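Local coordinates for protein aminotransferase, class III (Thermomicrobium roseum, PDB 6IO1) that probably transfers amino groups with the help of pyridoxal 5'-phosphate, as a thermostable, (S)-enantioselective omega-transaminase of the class-III aminotransferase family, at residues B[356-369]-B[435-447]. Sequence-based numbering, arbitrary orientation.
Sequences YLLQELKRLEERPY and CDVLIEGVAAALS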
ATOM      1  N   TYR B 356      -5.033  -2.622 -34.137  1.00 21.23           N
ATOM      2  CA  TYR B 356      -5.044  -3.910 -34.826  1.00 21.86           C
ATOM      3  C   TYR B 356      -5.834  -4.951 -34.041  1.00 20.43           C
ATOM      4  O   TYR B 356      -6.630  -5.706 -34.616  1.00 21.71           O
ATOM      5  CB  TYR B 356      -3.612  -4.391 -35.062  1.00 22.82           C
ATOM      6  CG  TYR B 356      -3.530  -5.746 -35.723  1.00 23.44           C
ATOM      7  CD1 TYR B 356      -3.852  -5.906 -37.064  1.00 25.82           C
ATOM      8  CD2 TYR B 356      -3.136  -6.868 -35.006  1.00 24.17           C
ATOM      9  CE1 TYR B 356      -3.781  -7.143 -37.674  1.00 31.54           C
ATOM     10  CE2 TYR B 356      -3.062  -8.110 -35.606  1.00 26.49           C
ATOM     11  CZ  TYR B 356      -3.385  -8.242 -36.940  1.00 31.13           C
ATOM     12  OH  TYR B 356      -3.314  -9.476 -37.543  1.00 33.88           O
ATOM     13  N   LEU B 357      -5.616  -5.013 -32.725  1.00 20.88           N
ATOM     14  CA  LEU B 357      -6.328  -5.964 -31.883  1.00 20.89           C
ATOM     15  C   LEU B 357      -7.824  -5.692 -31.891  1.00 22.01           C
ATOM     16  O   LEU B 357      -8.625  -6.626 -31.971  1.00 23.29           O
ATOM     17  CB  LEU B 357      -5.783  -5.915 -30.456  1.00 19.09           C
ATOM     18  CG  LEU B 357      -4.474  -6.660 -30.186  1.00 18.26           C
ATOM     19  CD1 LEU B 357      -3.921  -6.296 -28.818  1.00 17.65           C
ATOM     20  CD2 LEU B 357      -4.676  -8.160 -30.298  1.00 17.55           C
ATOM     21  N   LEU B 358      -8.223  -4.423 -31.802  1.00 21.26           N
ATOM     22  CA  LEU B 358      -9.641  -4.091 -31.849  1.00 22.13           C
ATOM     23  C   LEU B 358     -10.248  -4.487 -33.186  1.00 22.64           C
ATOM     24  O   LEU B 358     -11.327  -5.086 -33.229  1.00 22.64           O
ATOM     25  CB  LEU B 358      -9.843  -2.599 -31.591  1.00 20.58           C
ATOM     26  CG  LEU B 358     -11.294  -2.122 -31.500  1.00 21.23           C
ATOM     27  CD1 LEU B 358     -12.066  -2.950 -30.485  1.00 21.88           C
ATOM     28  CD2 LEU B 358     -11.354  -0.644 -31.150  1.00 25.09           C
ATOM     29  N   GLN B 359      -9.554  -4.186 -34.287  1.00 23.30           N
ATOM     30  CA  GLN B 359     -10.067  -4.528 -35.609  1.00 26.37           C
ATOM     31  C   GLN B 359     -10.254  -6.032 -35.752  1.00 24.88           C
ATOM     32  O   GLN B 359     -11.305  -6.501 -36.204  1.00 26.19           O
ATOM     33  CB  GLN B 359      -9.123  -3.999 -36.690  1.00 27.94           C
ATOM     34  CG  GLN B 359      -9.281  -4.680 -38.041  1.00 30.49           C
ATOM     35  CD  GLN B 359      -8.263  -4.201 -39.057  1.00 35.77           C
ATOM     36  OE1 GLN B 359      -8.252  -3.031 -39.436  1.00 39.77           O
ATOM     37  NE2 GLN B 359      -7.399  -5.107 -39.503  1.00 35.33           N
ATOM     38  N   GLU B 360      -9.241  -6.808 -35.364  1.00 25.80           N
ATOM     39  CA  GLU B 360      -9.335  -8.255 -35.521  1.00 26.35           C
ATOM     40  C   GLU B 360     -10.354  -8.866 -34.562  1.00 24.46           C
ATOM     41  O   GLU B 360     -11.128  -9.744 -34.955  1.00 26.20           O
ATOM     42  CB  GLU B 360      -7.956  -8.888 -35.341  1.00 29.15           C
ATOM     43  CG  GLU B 360      -6.944  -8.458 -36.397  1.00 30.16           C
ATOM     44  CD  GLU B 360      -7.455  -8.672 -37.811  1.00 34.34           C
ATOM     45  OE1 GLU B 360      -7.957  -9.778 -38.104  1.00 39.01           O
ATOM     46  OE2 GLU B 360      -7.359  -7.732 -38.627  1.00 33.98           O
ATOM     47  N   LEU B 361     -10.355  -8.438 -33.295  1.00 24.48           N
ATOM     48  CA  LEU B 361     -11.289  -8.981 -32.312  1.00 23.80           C
ATOM     49  C   LEU B 361     -12.734  -8.578 -32.581  1.00 24.00           C
ATOM     50  O   LEU B 361     -13.651  -9.310 -32.194  1.00 25.20           O
ATOM     51  CB  LEU B 361     -10.878  -8.540 -30.906  1.00 22.86           C
ATOM     52  CG  LEU B 361      -9.592  -9.156 -30.348  1.00 23.11           C
ATOM     53  CD1 LEU B 361      -9.118  -8.372 -29.138  1.00 24.07           C
ATOM     54  CD2 LEU B 361      -9.789 -10.623 -29.999  1.00 24.32           C
ATOM     55  N   LYS B 362     -12.971  -7.439 -33.238  1.00 24.72           N
ATOM     56  CA  LYS B 362     -14.344  -7.029 -33.509  1.00 25.15           C
ATOM     57  C   LYS B 362     -15.059  -7.985 -34.437  1.00 27.49           C
ATOM     58  O   LYS B 362     -16.295  -7.972 -34.486  1.00 27.18           O
ATOM     59  CB  LYS B 362     -14.359  -5.641 -34.141  1.00 25.00           C
ATOM     60  CG  LYS B 362     -14.886  -4.614 -33.208  1.00 29.05           C
ATOM     61  CD  LYS B 362     -14.681  -3.230 -33.740  1.00 32.44           C
ATOM     62  CE  LYS B 362     -15.874  -2.372 -33.388  1.00 35.79           C
ATOM     63  NZ  LYS B 362     -16.249  -2.518 -31.951  1.00 37.39           N
ATOM     64  N   ARG B 363     -14.262  -8.775 -35.154  1.00 25.67           N
ATOM     65  CA  ARG B 363     -14.789  -9.820 -36.058  1.00 29.70           C
ATOM     66  C   ARG B 363     -15.550 -10.797 -35.163  1.00 28.86           C
ATOM     67  O   ARG B 363     -16.603 -11.304 -35.597  1.00 31.15           O
ATOM     68  CB  ARG B 363     -13.625 -10.517 -36.770  1.00 33.24           C
ATOM     69  CG  ARG B 363     -14.039 -11.352 -37.974  1.00 36.48           C
ATOM     70  CD  ARG B 363     -12.840 -11.788 -38.796  1.00 42.26           C
ATOM     71  NE  ARG B 363     -13.220 -12.334 -40.090  1.00 44.68           N
ATOM     72  CZ  ARG B 363     -12.364 -12.639 -41.059  1.00 46.63           C
ATOM     73  NH1 ARG B 363     -11.067 -12.448 -40.881  1.00 48.63           N
ATOM     74  NH2 ARG B 363     -12.806 -13.131 -42.202  1.00 43.29           N
ATOM     75  N   LEU B 364     -15.047 -11.014 -33.940  1.00 27.97           N
ATOM     76  CA  LEU B 364     -15.695 -11.992 -33.061  1.00 26.55           C
ATOM     77  C   LEU B 364     -17.160 -11.641 -32.844  1.00 26.94           C
ATOM     78  O   LEU B 364     -17.944 -12.482 -32.389  1.00 26.95           O
ATOM     79  CB  LEU B 364     -14.985 -12.079 -31.704  1.00 25.58           C
ATOM     80  CG  LEU B 364     -13.627 -12.773 -31.632  1.00 25.79           C
ATOM     81  CD1 LEU B 364     -13.043 -12.581 -30.240  1.00 25.46           C
ATOM     82  CD2 LEU B 364     -13.788 -14.242 -31.943  1.00 29.12           C
ATOM     83  N   GLU B 365     -17.533 -10.399 -33.154  1.00 26.23           N
ATOM     84  CA  GLU B 365     -18.914  -9.963 -33.046  1.00 27.23           C
ATOM     85  C   GLU B 365     -19.816 -10.676 -34.034  1.00 26.52           C
ATOM     86  O   GLU B 365     -21.037 -10.575 -33.907  1.00 29.82           O
ATOM     87  CB  GLU B 365     -19.013  -8.448 -33.251  1.00 26.10           C
ATOM     88  CG  GLU B 365     -18.616  -7.626 -32.027  1.00 28.16           C
ATOM     89  CD  GLU B 365     -18.707  -6.129 -32.269  1.00 32.05           C
ATOM     90  OE1 GLU B 365     -18.869  -5.727 -33.440  1.00 35.02           O
ATOM     91  OE2 GLU B 365     -18.613  -5.356 -31.291  1.00 31.38           O
ATOM     92  N   GLU B 366     -19.247 -11.384 -35.012  1.00 27.89           N
ATOM     93  CA  GLU B 366     -20.039 -12.238 -35.887  1.00 30.06           C
ATOM     94  C   GLU B 366     -20.640 -13.427 -35.147  1.00 30.46           C
ATOM     95  O   GLU B 366     -21.601 -14.027 -35.640  1.00 32.42           O
ATOM     96  CB  GLU B 366     -19.170 -12.731 -37.043  1.00 29.87           C
ATOM     97  CG  GLU B 366     -18.671 -11.631 -37.958  1.00 30.80           C
ATOM     98  CD  GLU B 366     -17.607 -12.112 -38.922  1.00 34.95           C
ATOM     99  OE1 GLU B 366     -16.995 -11.265 -39.604  1.00 34.35           O
ATOM    100  OE2 GLU B 366     -17.383 -13.340 -38.999  1.00 34.65           O
ATOM    101  N   ARG B 367     -20.090 -13.789 -33.993  1.00 28.14           N
ATOM    102  CA  ARG B 367     -20.595 -14.922 -33.238  1.00 28.51           C
ATOM    103  C   ARG B 367     -21.851 -14.537 -32.456  1.00 28.44           C
ATOM    104  O   ARG B 367     -21.974 -13.406 -31.980  1.00 28.70           O
ATOM    105  CB  ARG B 367     -19.519 -15.441 -32.291  1.00 27.09           C
ATOM    106  CG  ARG B 367     -18.201 -15.702 -33.005  1.00 28.40           C
ATOM    107  CD  ARG B 367     -17.164 -16.362 -32.118  1.00 28.93           C
ATOM    108  NE  ARG B 367     -15.951 -16.660 -32.874  1.00 25.61           N
ATOM    109  CZ  ARG B 367     -15.006 -17.506 -32.480  1.00 27.87           C
ATOM    110  NH1 ARG B 367     -15.129 -18.155 -31.330  1.00 28.14           N
ATOM    111  NH2 ARG B 367     -13.939 -17.708 -33.240  1.00 27.65           N
ATOM    112  N   PRO B 368     -22.803 -15.465 -32.314  1.00 28.22           N
ATOM    113  CA  PRO B 368     -24.061 -15.127 -31.625  1.00 28.15           C
ATOM    114  C   PRO B 368     -23.897 -14.825 -30.146  1.00 25.66           C
ATOM    115  O   PRO B 368     -24.801 -14.218 -29.558  1.00 26.58           O
ATOM    116  CB  PRO B 368     -24.932 -16.375 -31.842  1.00 28.33           C
ATOM    117  CG  PRO B 368     -23.972 -17.475 -32.131  1.00 29.64           C
ATOM    118  CD  PRO B 368     -22.797 -16.847 -32.819  1.00 30.96           C
ATOM    119  N   TYR B 369     -22.789 -15.222 -29.522  1.00 24.03           N
ATOM    120  CA  TYR B 369     -22.612 -15.051 -28.087  1.00 26.15           C
ATOM    121  C   TYR B 369     -21.696 -13.886 -27.725  1.00 24.80           C
ATOM    122  O   TYR B 369     -21.356 -13.724 -26.550  1.00 25.25           O
ATOM    123  CB  TYR B 369     -22.087 -16.345 -27.456  1.00 25.35           C
ATOM    124  CG  TYR B 369     -20.939 -16.999 -28.195  1.00 25.23           C
ATOM    125  CD1 TYR B 369     -19.648 -16.495 -28.102  1.00 24.90           C
ATOM    126  CD2 TYR B 369     -21.146 -18.133 -28.970  1.00 25.28           C
ATOM    127  CE1 TYR B 369     -18.597 -17.097 -28.769  1.00 23.64           C
ATOM    128  CE2 TYR B 369     -20.100 -18.740 -29.641  1.00 26.75           C
ATOM    129  CZ  TYR B 369     -18.829 -18.219 -29.536  1.00 25.90           C
ATOM    130  OH  TYR B 369     -17.787 -18.823 -30.202  1.00 28.65           O
ATOM    131  N   CYS B 435       0.252 -10.508 -31.346  1.00 19.70           N
ATOM    132  CA  CYS B 435      -1.157 -10.127 -31.383  1.00 18.39           C
ATOM    133  C   CYS B 435      -2.000 -11.216 -32.030  1.00 18.87           C
ATOM    134  O   CYS B 435      -3.105 -11.509 -31.564  1.00 19.55           O
ATOM    135  CB  CYS B 435      -1.341  -8.803 -32.126  1.00 19.03           C
ATOM    136  SG  CYS B 435      -0.957  -7.327 -31.160  1.00 21.60           S
ATOM    137  N   ASP B 436      -1.501 -11.819 -33.113  1.00 19.19           N
ATOM    138  CA  ASP B 436      -2.230 -12.907 -33.761  1.00 20.15           C
ATOM    139  C   ASP B 436      -2.344 -14.113 -32.842  1.00 20.30           C
ATOM    140  O   ASP B 436      -3.384 -14.787 -32.808  1.00 21.01           O
ATOM    141  CB  ASP B 436      -1.532 -13.317 -35.054  1.00 24.57           C
ATOM    142  CG  ASP B 436      -1.707 -12.307 -36.152  1.00 26.42           C
ATOM    143  OD1 ASP B 436      -2.623 -11.466 -36.046  1.00 26.12           O
ATOM    144  OD2 ASP B 436      -0.939 -12.359 -37.136  1.00 26.27           O
ATOM    145  N   VAL B 437      -1.273 -14.410 -32.104  1.00 20.46           N
ATOM    146  CA  VAL B 437      -1.320 -15.501 -31.136  1.00 20.09           C
ATOM    147  C   VAL B 437      -2.424 -15.243 -30.121  1.00 19.46           C
ATOM    148  O   VAL B 437      -3.276 -16.104 -29.864  1.00 21.94           O
ATOM    149  CB  VAL B 437       0.049 -15.670 -30.451  1.00 20.19           C
ATOM    150  CG1 VAL B 437      -0.056 -16.644 -29.290  1.00 20.37           C
ATOM    151  CG2 VAL B 437       1.089 -16.125 -31.463  1.00 19.72           C
ATOM    152  N   LEU B 438      -2.456 -14.023 -29.579  1.00 20.90           N
ATOM    153  CA  LEU B 438      -3.462 -13.663 -28.586  1.00 19.32           C
ATOM    154  C   LEU B 438      -4.866 -13.759 -29.171  1.00 20.95           C
ATOM    155  O   LEU B 438      -5.779 -14.320 -28.546  1.00 21.35           O
ATOM    156  CB  LEU B 438      -3.182 -12.254 -28.060  1.00 17.71           C
ATOM    157  CG  LEU B 438      -4.184 -11.610 -27.101  1.00 22.02           C
ATOM    158  CD1 LEU B 438      -4.364 -12.468 -25.875  1.00 20.75           C
ATOM    159  CD2 LEU B 438      -3.734 -10.220 -26.707  1.00 18.50           C
ATOM    160  N   ILE B 439      -5.049 -13.238 -30.387  1.00 20.04           N
ATOM    161  CA  ILE B 439      -6.376 -13.223 -31.001  1.00 21.91           C
ATOM    162  C   ILE B 439      -6.882 -14.643 -31.201  1.00 23.48           C
ATOM    163  O   ILE B 439      -8.025 -14.982 -30.865  1.00 23.85           O
ATOM    164  CB  ILE B 439      -6.362 -12.421 -32.319  1.00 22.68           C
ATOM    165  CG1 ILE B 439      -6.079 -10.946 -32.044  1.00 21.06           C
ATOM    166  CG2 ILE B 439      -7.724 -12.396 -32.905  1.00 28.46           C
ATOM    167  CD1 ILE B 439      -5.468 -10.226 -33.232  1.00 21.95           C
ATOM    168  N   GLU B 440      -6.030 -15.472 -31.817  1.00 24.33           N
ATOM    169  CA  GLU B 440      -6.387 -16.877 -32.157  1.00 29.34           C
ATOM    170  C   GLU B 440      -6.692 -17.656 -30.874  1.00 26.17           C
ATOM    171  O   GLU B 440      -7.696 -18.395 -30.858  1.00 25.30           O
ATOM    172  CB  GLU B 440      -5.242 -17.535 -32.930  1.00 33.39           C
ATOM    173  CG  GLU B 440      -5.018 -16.935 -34.305  1.00 39.81           C
ATOM    174  CD  GLU B 440      -6.173 -17.119 -35.275  1.00 51.47           C
ATOM    175  OE1 GLU B 440      -7.143 -17.812 -34.912  1.00 50.91           O
ATOM    176  OE2 GLU B 440      -6.098 -16.569 -36.391  1.00 57.96           O
ATOM    177  N   GLY B 441      -5.875 -17.464 -29.837  1.00 24.92           N
ATOM    178  CA  GLY B 441      -6.109 -18.133 -28.564  1.00 22.64           C
ATOM    179  C   GLY B 441      -7.455 -17.749 -27.974  1.00 24.28           C
ATOM    180  O   GLY B 441      -8.211 -18.616 -27.524  1.00 24.57           O
ATOM    181  N   VAL B 442      -7.779 -16.449 -27.978  1.00 22.35           N
ATOM    182  CA  VAL B 442      -9.051 -16.004 -27.410  1.00 22.74           C
ATOM    183  C   VAL B 442     -10.222 -16.586 -28.192  1.00 23.63           C
ATOM    184  O   VAL B 442     -11.196 -17.078 -27.605  1.00 22.68           O
ATOM    185  CB  VAL B 442      -9.102 -14.465 -27.371  1.00 22.62           C
ATOM    186  CG1 VAL B 442     -10.530 -13.980 -27.116  1.00 21.88           C
ATOM    187  CG2 VAL B 442      -8.157 -13.930 -26.306  1.00 21.49           C
ATOM    188  N   ALA B 443     -10.147 -16.543 -29.526  1.00 24.46           N
ATOM    189  CA  ALA B 443     -11.232 -17.073 -30.350  1.00 24.56           C
ATOM    190  C   ALA B 443     -11.428 -18.565 -30.108  1.00 24.98           C
ATOM    191  O   ALA B 443     -12.561 -19.042 -29.955  1.00 25.51           O
ATOM    192  CB  ALA B 443     -10.945 -16.801 -31.826  1.00 26.63           C
ATOM    193  N   ALA B 444     -10.311 -19.296 -30.050  1.00 23.06           N
ATOM    194  CA  ALA B 444     -10.340 -20.758 -29.810  1.00 24.99           C
ATOM    195  C   ALA B 444     -10.930 -21.046 -28.424  1.00 25.39           C
ATOM    196  O   ALA B 444     -11.764 -21.969 -28.319  1.00 26.80           O
ATOM    197  CB  ALA B 444      -8.943 -21.315 -29.937  1.00 26.25           C
ATOM    198  N   ALA B 445     -10.542 -20.260 -27.413  1.00 24.21           N
ATOM    199  CA  ALA B 445     -11.043 -20.457 -26.032  1.00 25.18           C
ATOM    200  C   ALA B 445     -12.560 -20.242 -26.000  1.00 24.62           C
ATOM    201  O   ALA B 445     -13.263 -21.056 -25.373  1.00 26.52           O
ATOM    202  CB  ALA B 445     -10.334 -19.508 -25.098  1.00 21.99           C
ATOM    203  N   LEU B 446     -13.038 -19.202 -26.691  1.00 24.06           N
ATOM    204  CA  LEU B 446     -14.464 -18.902 -26.764  1.00 24.81           C
ATOM    205  C   LEU B 446     -15.217 -20.026 -27.462  1.00 26.49           C
ATOM    206  O   LEU B 446     -16.308 -20.420 -27.029  1.00 25.38           O
ATOM    207  CB  LEU B 446     -14.689 -17.576 -27.489  1.00 24.83           C
ATOM    208  CG  LEU B 446     -14.427 -16.286 -26.706  1.00 23.19           C
ATOM    209  CD1 LEU B 446     -14.276 -15.108 -27.659  1.00 25.49           C
ATOM    210  CD2 LEU B 446     -15.539 -16.026 -25.701  1.00 23.16           C
ATOM    211  N   SER B 447     -14.645 -20.557 -28.547  1.00 25.93           N
ATOM    212  CA  SER B 447     -15.263 -21.689 -29.233  1.00 29.25           C
ATOM    213  C   SER B 447     -15.315 -22.922 -28.338  1.00 30.10           C
ATOM    214  O   SER B 447     -16.300 -23.666 -28.351  1.00 31.57           O
ATOM    215  CB  SER B 447     -14.505 -21.992 -30.525  1.00 28.46           C
ATOM    216  OG  SER B 447     -14.675 -20.952 -31.470  1.00 30.47           O
TER
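Tyr356 reaches across to Asp436, its OH donating to the syn lone pair of OD1 at 2.6 Å. Tyr356 CG lies anti to the backbone N (chi1 178°), which carries the ring over to the other helix; Cys435 CB meets the ring edge, and Glu360 CG lies over the rim of one face. Ile439 is a knob in a hole made by Tyr356, Leu357, Glu360 and Leu361. Leu357 CD2 lies against Ile439 CG1 (3.6 Å), and Leu357 CG meets Cys435 SG. Ile439 CD1 presses on Glu360 CB at 3.5 Å, so the glutamate contributes its methylene part here while its carboxylate takes a bond from Gln359 NE2. The axes of 356-361 and 435-447 come within 10.5 Å at 31°, running roughly parallel, and both helices pack on a seven-stranded mixed sheet in the C-terminal part of this fold-type I enzyme; Leu361 and Val442, both branched and apolar, also touch Met424 of that sheet. Leu364 splits its methyls, CD2 resting on the short side chain of Ala443 at CB and CD1 on Leu446 CD1 (both 3.8 Å). Where the chain turns off, Arg367 extends its guanidinium over Leu364 CD2, and NH1 donates to the helix carbonyl Ala443 O (3.0 Å, 146°) and to Tyr369 OH. Replacing Arg367 by a leucine would probably leave Ala443 O without its cross-segment donor and the Tyr369 side chain less firmly fixed. The Tyr369 ring comes against Leu446 CB through CE1 at 4.1 Å, while its hydroxyl is also hydrogen-bonded to the O of Asp451, the last residue of the chain.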